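Tumor necrosis factor ligand superfamily member 9 (Mus musculus, PDB 6MKB) acts as a cytokine of the tumor necrosis factor family that binds the receptor TNFRSF9 and induces proliferation of activated T-cells. Local coordinates at residues Pro8-Lys16 and Tyr38-Glu47; Ser56-Lys67 and Asn155-Pro166. All blocks are in the same frame, centred on the assembly; numbering follows the deposited sequence.

Contact 1 of 2, residues Pro8-Lys16 and Tyr38-Glu47; sequences PVFAKLLAK and YLSQGLRYEE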
# COMPACT_ATOMS: atom_id res chain seq x y z
N PRO B 8 -2.03 -16.27 12.80
CA PRO B 8 -1.17 -15.33 12.04
C PRO B 8 -0.74 -14.10 12.86
O PRO B 8 -1.53 -13.59 13.65
CB PRO B 8 -2.06 -14.92 10.85
CG PRO B 8 -3.06 -16.05 10.73
CD PRO B 8 -3.35 -16.40 12.16
N VAL B 9 0.52 -13.67 12.69
CA VAL B 9 1.05 -12.50 13.38
C VAL B 9 0.73 -11.31 12.51
O VAL B 9 1.22 -11.22 11.38
CB VAL B 9 2.55 -12.65 13.72
CG1 VAL B 9 3.11 -11.37 14.33
CG2 VAL B 9 2.80 -13.85 14.64
N PHE B 10 -0.21 -10.46 12.97
CA PHE B 10 -0.73 -9.30 12.23
C PHE B 10 -1.17 -8.20 13.17
O PHE B 10 -1.73 -8.47 14.23
CB PHE B 10 -1.93 -9.75 11.34
CG PHE B 10 -2.61 -8.65 10.53
CD1 PHE B 10 -2.06 -8.21 9.33
CD2 PHE B 10 -3.79 -8.07 10.97
CE1 PHE B 10 -2.68 -7.19 8.59
CE2 PHE B 10 -4.41 -7.06 10.22
CZ PHE B 10 -3.85 -6.63 9.04
N ALA B 11 -0.97 -6.95 12.74
CA ALA B 11 -1.42 -5.75 13.45
C ALA B 11 -1.83 -4.67 12.45
O ALA B 11 -1.21 -4.54 11.40
CB ALA B 11 -0.32 -5.22 14.36
N LYS B 12 -2.89 -3.94 12.77
CA LYS B 12 -3.38 -2.79 11.99
C LYS B 12 -3.91 -1.77 12.97
O LYS B 12 -5.02 -1.92 13.48
CB LYS B 12 -4.44 -3.16 10.93
CG LYS B 12 -4.72 -2.00 9.97
CD LYS B 12 -5.86 -2.26 8.98
CE LYS B 12 -6.29 -0.93 8.40
NZ LYS B 12 -7.26 -1.08 7.30
N LEU B 13 -3.07 -0.77 13.28
CA LEU B 13 -3.37 0.32 14.21
C LEU B 13 -4.00 1.46 13.45
O LEU B 13 -3.70 1.63 12.28
CB LEU B 13 -2.10 0.81 14.95
CG LEU B 13 -1.28 -0.27 15.67
CD1 LEU B 13 -0.06 0.31 16.29
CD2 LEU B 13 -2.09 -1.00 16.71
N LEU B 14 -4.90 2.21 14.09
CA LEU B 14 -5.61 3.34 13.48
C LEU B 14 -5.21 4.59 14.22
O LEU B 14 -5.22 4.61 15.45
CB LEU B 14 -7.14 3.13 13.48
CG LEU B 14 -7.68 1.82 12.86
CD1 LEU B 14 -9.18 1.80 12.94
CD2 LEU B 14 -7.24 1.65 11.40
N ALA B 15 -4.78 5.61 13.48
CA ALA B 15 -4.24 6.84 14.05
C ALA B 15 -5.28 7.63 14.83
O ALA B 15 -6.41 7.81 14.37
CB ALA B 15 -3.64 7.71 12.95
N LYS B 16 -4.88 8.12 16.01
CA LYS B 16 -5.70 9.03 16.80
C LYS B 16 -5.82 10.34 16.01
O LYS B 16 -4.96 10.62 15.16
CB LYS B 16 -5.09 9.26 18.18
CG LYS B 16 -5.35 8.13 19.16
CD LYS B 16 -5.01 8.56 20.57
CE LYS B 16 -5.06 7.42 21.56
NZ LYS B 16 -4.80 7.88 22.95
N TYR B 38 -6.47 -4.51 17.91
CA TYR B 38 -6.06 -4.53 16.51
C TYR B 38 -4.73 -5.32 16.33
O TYR B 38 -4.25 -5.44 15.21
CB TYR B 38 -5.92 -3.09 15.99
CG TYR B 38 -7.25 -2.38 15.82
CD1 TYR B 38 -8.11 -2.73 14.79
CD2 TYR B 38 -7.62 -1.35 16.67
CE1 TYR B 38 -9.34 -2.07 14.62
CE2 TYR B 38 -8.84 -0.69 16.51
CZ TYR B 38 -9.71 -1.07 15.50
OH TYR B 38 -10.91 -0.41 15.35
N LEU B 39 -4.22 -5.90 17.44
CA LEU B 39 -2.99 -6.68 17.50
C LEU B 39 -3.21 -8.15 17.81
O LEU B 39 -3.95 -8.51 18.73
CB LEU B 39 -2.04 -6.12 18.57
CG LEU B 39 -1.58 -4.69 18.41
CD1 LEU B 39 -2.25 -3.81 19.43
CD2 LEU B 39 -0.12 -4.60 18.60
N SER B 40 -2.47 -9.00 17.12
CA SER B 40 -2.46 -10.42 17.41
C SER B 40 -1.42 -10.67 18.50
O SER B 40 -0.79 -9.72 18.97
CB SER B 40 -2.14 -11.22 16.15
OG SER B 40 -0.75 -11.15 15.88
N GLN B 41 -1.22 -11.92 18.90
CA GLN B 41 -0.17 -12.26 19.86
C GLN B 41 1.18 -12.10 19.14
O GLN B 41 1.24 -12.10 17.90
CB GLN B 41 -0.38 -13.69 20.41
CG GLN B 41 -0.26 -13.81 21.94
CD GLN B 41 -1.41 -13.19 22.74
OE1 GLN B 41 -2.59 -13.47 22.50
NE2 GLN B 41 -1.07 -12.34 23.70
N GLY B 42 2.24 -11.89 19.90
CA GLY B 42 3.55 -11.64 19.30
C GLY B 42 3.72 -10.20 18.88
O GLY B 42 4.73 -9.85 18.25
N LEU B 43 2.73 -9.34 19.22
CA LEU B 43 2.72 -7.91 18.92
C LEU B 43 2.09 -7.14 20.06
O LEU B 43 1.03 -7.52 20.56
CB LEU B 43 1.99 -7.60 17.60
CG LEU B 43 2.63 -8.13 16.32
CD1 LEU B 43 1.66 -8.10 15.18
CD2 LEU B 43 3.97 -7.43 16.00
N ARG B 44 2.75 -6.06 20.50
CA ARG B 44 2.29 -5.19 21.58
C ARG B 44 2.35 -3.75 21.15
O ARG B 44 3.20 -3.40 20.33
CB ARG B 44 3.17 -5.35 22.84
CG ARG B 44 2.90 -6.59 23.67
CD ARG B 44 4.03 -6.94 24.64
NE ARG B 44 4.47 -5.78 25.44
CZ ARG B 44 5.71 -5.31 25.48
NH1 ARG B 44 6.69 -5.94 24.84
NH2 ARG B 44 5.99 -4.25 26.21
N TYR B 45 1.50 -2.91 21.74
CA TYR B 45 1.57 -1.48 21.49
C TYR B 45 1.75 -0.73 22.83
O TYR B 45 0.97 -0.92 23.75
CB TYR B 45 0.38 -0.94 20.68
CG TYR B 45 0.47 0.56 20.49
CD1 TYR B 45 1.48 1.12 19.71
CD2 TYR B 45 -0.39 1.42 21.17
CE1 TYR B 45 1.60 2.50 19.58
CE2 TYR B 45 -0.29 2.80 21.02
CZ TYR B 45 0.71 3.34 20.23
OH TYR B 45 0.81 4.69 20.12
N GLU B 46 2.80 0.11 22.89
CA GLU B 46 3.17 0.92 24.06
C GLU B 46 2.75 2.38 23.86
O GLU B 46 3.34 3.10 23.06
CB GLU B 46 4.69 0.82 24.32
CG GLU B 46 5.15 -0.57 24.73
CD GLU B 46 6.50 -0.60 25.43
OE1 GLU B 46 7.11 0.47 25.61
OE2 GLU B 46 6.92 -1.71 25.84
N GLU B 47 1.71 2.80 24.59
CA GLU B 47 1.10 4.14 24.52
C GLU B 47 2.09 5.29 24.81
O GLU B 47 2.07 6.30 24.11
CB GLU B 47 -0.10 4.23 25.47
CG GLU B 47 -1.17 5.18 24.93
CD GLU B 47 -2.34 5.54 25.83
OE1 GLU B 47 -2.64 4.77 26.76
OE2 GLU B 47 -2.95 6.61 25.59
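S40 turns its hydroxyl back between its own N and carbonyl carbon (chi1 77°), which sets OG in front of the amide of F10; L43, with CG anti to its carbonyl carbon, sends CD1 against A11. The serine grips F10 twice: F10 N donates to S40 OG at 3.0 Å in a nearly straight bond (163°), and S40 N donates to F10 O, also at 3.0 Å. S40 OG donates a hydrogen bond to Q41 O, so it accepts from one segment and donates within the other. Two residues on, K12 N donates to Y38 O at 3.2 Å. The two backbone bonds, S40 N to F10 O and K12 N to Y38 O, flank A11 and L39 and make them a single beta bridge.

Methyl packing lies beside it. L43 CD1 stands 3.6 Å from A11 CB and also meets V9 CG1, while L13 divides its branches, CD2 to L39 CD1 at 3.9 Å and CD1 to Y45 CD1 at 3.8 Å. L14 comes over one face of the Y38 ring, the two side chains at about a right angle. At the far end K16 NZ and E47 OE2 form a long, weak salt bridge of 3.5 Å.

A type II turn from S40 to L43, with G42 at phi 82°, follows the bridge. The arrangement, loop residues 38-40 bridged to strand 10-15 and then a tight turn into strand 43-46, belongs to the jelly-roll beta-sandwich of the TNF homology domain.

Contact 2 of 2, residues Ser56-Lys67 and Asn155-Pro166; sequences SPGLYYVFLELK and NTTSFGLFLVKP. With NA (sodium ion), chain O.
A classic beta bulge interrupts the regular pairing: V164 and K165 both face L59. L59 O accepts from V164 N at 2.8 Å, nearly in line with the carbonyl, and from K165 N on a lone pair in the carbonyl plane, while L59 N donates to K165 O. The register consequently shifts by one, and beyond the bulge antiparallel pairing continues from Y60 with L163 to E65 with S158.

On the face carrying Y61, F63 and F162, the Y61 and F162 rings are almost parallel (5°) but slid apart, with centroids 4.5 Å apart. The slide puts Y61 CB over the F162 face, 3.7 Å from its centroid. F63 has its ring swung back over the neighbouring strand by chi1 of 62°, so that G160 CA sits 3.8 Å from the ring centroid, over the face. F162 and Y61 also meet aromatic rings of the second subunit, F162 stacking on its own counterpart.

On the other face L163 CD1 lies over the Y60 ring, 3.9 Å from its centroid, and Y60 OH donates to S56 O. L64 CD2 and F159 pack side by side there.

Toward the sodium end, a water links E65 OE2 with S158 OG, and K67 N donates to T157 OG1 at 3.0 Å. K67 O (2.8 Å) and N155 O (2.6 Å) bind the sodium ion, and S69 OG is the third protein ligand. The chemistry is consistent with a divided role: Y61, F63 and F162 give a largely aromatic patch to the second subunit, with the polar E65 at its margin, while the carbonyls of K67 and N155, with the S69 hydroxyl, offer uncharged oxygens to the cation.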
# COMPACT_ATOMS: atom_id res chain seq x y z
N SER B 56 8.91 -11.64 17.94
CA SER B 56 9.81 -12.62 17.33
C SER B 56 10.47 -12.12 16.01
O SER B 56 9.86 -11.36 15.26
CB SER B 56 9.10 -13.95 17.11
OG SER B 56 7.99 -13.82 16.25
N PRO B 57 11.73 -12.53 15.72
CA PRO B 57 12.38 -12.07 14.48
C PRO B 57 11.86 -12.77 13.21
O PRO B 57 11.42 -13.93 13.24
CB PRO B 57 13.85 -12.41 14.71
CG PRO B 57 13.80 -13.62 15.60
CD PRO B 57 12.63 -13.43 16.49
N GLY B 58 11.99 -12.06 12.10
CA GLY B 58 11.62 -12.56 10.80
C GLY B 58 11.42 -11.47 9.77
O GLY B 58 11.74 -10.30 10.01
N LEU B 59 10.89 -11.87 8.61
CA LEU B 59 10.58 -10.98 7.50
C LEU B 59 9.13 -10.53 7.65
O LEU B 59 8.21 -11.35 7.62
CB LEU B 59 10.83 -11.69 6.15
CG LEU B 59 10.71 -10.83 4.89
CD1 LEU B 59 11.86 -9.80 4.80
CD2 LEU B 59 10.66 -11.70 3.65
N TYR B 60 8.95 -9.22 7.88
CA TYR B 60 7.62 -8.64 8.07
C TYR B 60 7.26 -7.76 6.91
O TYR B 60 8.10 -7.01 6.40
CB TYR B 60 7.56 -7.80 9.38
CG TYR B 60 7.52 -8.60 10.66
CD1 TYR B 60 8.69 -9.12 11.22
CD2 TYR B 60 6.32 -8.80 11.34
CE1 TYR B 60 8.66 -9.86 12.40
CE2 TYR B 60 6.28 -9.52 12.54
CZ TYR B 60 7.45 -10.07 13.05
OH TYR B 60 7.42 -10.80 14.22
N TYR B 61 5.98 -7.81 6.51
CA TYR B 61 5.43 -6.91 5.52
C TYR B 61 4.92 -5.74 6.34
O TYR B 61 3.99 -5.92 7.13
CB TYR B 61 4.34 -7.61 4.73
CG TYR B 61 3.62 -6.75 3.71
CD1 TYR B 61 2.64 -5.84 4.10
CD2 TYR B 61 3.82 -6.94 2.35
CE1 TYR B 61 1.94 -5.08 3.16
CE2 TYR B 61 3.10 -6.22 1.40
CZ TYR B 61 2.18 -5.27 1.81
OH TYR B 61 1.48 -4.53 0.88
N VAL B 62 5.59 -4.58 6.26
CA VAL B 62 5.19 -3.41 7.04
C VAL B 62 4.45 -2.48 6.11
O VAL B 62 4.87 -2.31 4.96
CB VAL B 62 6.40 -2.73 7.74
CG1 VAL B 62 5.93 -1.72 8.78
CG2 VAL B 62 7.32 -3.77 8.38
N PHE B 63 3.33 -1.91 6.58
CA PHE B 63 2.51 -1.03 5.75
C PHE B 63 2.11 0.22 6.50
O PHE B 63 1.96 0.22 7.73
CB PHE B 63 1.27 -1.76 5.19
CG PHE B 63 0.29 -2.29 6.22
CD1 PHE B 63 -0.75 -1.48 6.70
CD2 PHE B 63 0.37 -3.60 6.68
CE1 PHE B 63 -1.64 -1.96 7.67
CE2 PHE B 63 -0.54 -4.08 7.63
CZ PHE B 63 -1.54 -3.26 8.12
N LEU B 64 1.94 1.30 5.72
CA LEU B 64 1.49 2.63 6.09
C LEU B 64 0.44 3.07 5.11
O LEU B 64 0.61 2.88 3.91
CB LEU B 64 2.62 3.65 6.08
CG LEU B 64 3.75 3.49 7.10
CD1 LEU B 64 4.94 4.43 6.74
CD2 LEU B 64 3.26 3.77 8.52
N GLU B 65 -0.65 3.66 5.62
CA GLU B 65 -1.68 4.22 4.77
C GLU B 65 -2.08 5.60 5.30
O GLU B 65 -2.63 5.69 6.39
CB GLU B 65 -2.89 3.30 4.67
CG GLU B 65 -3.89 3.84 3.67
CD GLU B 65 -4.98 2.87 3.27
OE1 GLU B 65 -5.86 3.29 2.48
OE2 GLU B 65 -4.96 1.71 3.74
N LEU B 66 -1.70 6.65 4.57
CA LEU B 66 -1.98 8.03 4.90
C LEU B 66 -3.29 8.44 4.30
O LEU B 66 -3.50 8.30 3.09
CB LEU B 66 -0.86 8.96 4.40
CG LEU B 66 -1.04 10.48 4.66
CD1 LEU B 66 -1.10 10.80 6.16
CD2 LEU B 66 0.11 11.27 4.03
N LYS B 67 -4.19 8.96 5.15
CA LYS B 67 -5.47 9.50 4.71
C LYS B 67 -5.53 10.95 5.18
O LYS B 67 -5.69 11.20 6.37
CB LYS B 67 -6.66 8.65 5.18
CG LYS B 67 -6.68 7.27 4.54
CD LYS B 67 -8.04 6.62 4.73
CE LYS B 67 -8.06 5.20 4.27
NZ LYS B 67 -9.33 4.53 4.65
N ASN B 155 -11.96 8.70 8.02
CA ASN B 155 -10.88 8.48 7.04
C ASN B 155 -9.58 8.33 7.81
O ASN B 155 -8.73 9.23 7.83
CB ASN B 155 -10.80 9.63 6.02
CG ASN B 155 -12.05 9.84 5.23
OD1 ASN B 155 -12.67 8.89 4.75
ND2 ASN B 155 -12.43 11.10 5.09
N THR B 156 -9.47 7.20 8.52
CA THR B 156 -8.38 6.96 9.44
C THR B 156 -7.12 6.39 8.80
O THR B 156 -7.14 5.34 8.16
CB THR B 156 -8.83 6.06 10.58
OG1 THR B 156 -10.25 6.11 10.67
CG2 THR B 156 -8.22 6.45 11.90
N THR B 157 -6.00 7.07 9.07
CA THR B 157 -4.64 6.69 8.73
C THR B 157 -4.33 5.41 9.54
O THR B 157 -4.78 5.25 10.68
CB THR B 157 -3.74 7.91 9.05
OG1 THR B 157 -4.02 8.95 8.11
CG2 THR B 157 -2.23 7.58 9.10
N SER B 158 -3.62 4.48 8.91
CA SER B 158 -3.31 3.21 9.55
C SER B 158 -1.83 2.84 9.39
O SER B 158 -1.12 3.33 8.51
CB SER B 158 -4.18 2.10 8.99
OG SER B 158 -3.95 1.92 7.59
N PHE B 159 -1.38 2.00 10.30
CA PHE B 159 -0.05 1.46 10.33
C PHE B 159 -0.15 0.06 10.87
O PHE B 159 -0.93 -0.21 11.78
CB PHE B 159 0.87 2.37 11.16
CG PHE B 159 2.04 1.77 11.90
CD1 PHE B 159 3.07 1.14 11.20
CD2 PHE B 159 2.18 1.95 13.27
CE1 PHE B 159 4.18 0.61 11.88
CE2 PHE B 159 3.31 1.46 13.94
CZ PHE B 159 4.30 0.78 13.25
N GLY B 160 0.61 -0.84 10.26
CA GLY B 160 0.67 -2.23 10.71
C GLY B 160 1.76 -3.04 10.06
O GLY B 160 2.63 -2.51 9.37
N LEU B 161 1.72 -4.35 10.30
CA LEU B 161 2.67 -5.34 9.78
C LEU B 161 2.13 -6.73 9.96
O LEU B 161 1.12 -6.94 10.66
CB LEU B 161 4.10 -5.26 10.42
CG LEU B 161 4.29 -4.94 11.93
CD1 LEU B 161 3.58 -5.90 12.82
CD2 LEU B 161 5.71 -5.01 12.30
N PHE B 162 2.78 -7.68 9.30
CA PHE B 162 2.49 -9.09 9.41
C PHE B 162 3.74 -9.91 9.15
O PHE B 162 4.54 -9.57 8.29
CB PHE B 162 1.33 -9.55 8.53
CG PHE B 162 1.21 -9.11 7.10
CD1 PHE B 162 1.81 -9.84 6.08
CD2 PHE B 162 0.32 -8.09 6.74
CE1 PHE B 162 1.57 -9.52 4.73
CE2 PHE B 162 0.09 -7.76 5.39
CZ PHE B 162 0.70 -8.49 4.40
N LEU B 163 3.91 -11.00 9.92
CA LEU B 163 5.03 -11.91 9.77
C LEU B 163 4.81 -12.79 8.55
O LEU B 163 3.85 -13.56 8.50
CB LEU B 163 5.26 -12.74 11.05
CG LEU B 163 6.42 -13.75 11.05
CD1 LEU B 163 7.76 -13.07 10.70
CD2 LEU B 163 6.54 -14.44 12.40
N VAL B 164 5.72 -12.68 7.58
CA VAL B 164 5.73 -13.37 6.29
C VAL B 164 6.64 -14.61 6.36
O VAL B 164 6.32 -15.66 5.82
CB VAL B 164 6.18 -12.35 5.20
CG1 VAL B 164 6.70 -13.01 3.95
CG2 VAL B 164 5.07 -11.36 4.88
N LYS B 165 7.79 -14.47 7.01
CA LYS B 165 8.74 -15.57 7.11
C LYS B 165 9.47 -15.50 8.46
O LYS B 165 10.30 -14.61 8.65
CB LYS B 165 9.72 -15.51 5.91
CG LYS B 165 10.73 -16.64 5.86
CD LYS B 165 11.74 -16.49 4.72
CE LYS B 165 12.46 -15.17 4.46
NZ LYS B 165 13.53 -14.87 5.43
N PRO B 166 9.23 -16.47 9.37
CA PRO B 166 9.95 -16.46 10.66
C PRO B 166 11.45 -16.66 10.47
O PRO B 166 11.89 -17.21 9.47
CB PRO B 166 9.33 -17.64 11.42
CG PRO B 166 8.00 -17.87 10.75
CD PRO B 166 8.28 -17.60 9.31
NA NA O . -8.14 11.71 7.55
O HOH W 1 -3.55 -0.01 5.31

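Contact 1 and contact 2 share one sheet, with their centres about 9 Å apart. Strand 10-15 of contact 1 pairs directly with segment 155-166 of contact 2: L13 N lies 2.7 Å from F159 O and A15 N 2.8 Å from T157 O, both probable hydrogen bonds. Segment 155-166 therefore runs between segments 8-16 and 56-67, and L43 of contact 1 also touches L161. Both contacts reach the second subunit: F10 packs on V164 of that subunit, and V164 on F10 of that subunit. The sodium ion is bound in contact 2; from contact 1, the L14 side chain stays about 10 Å from it.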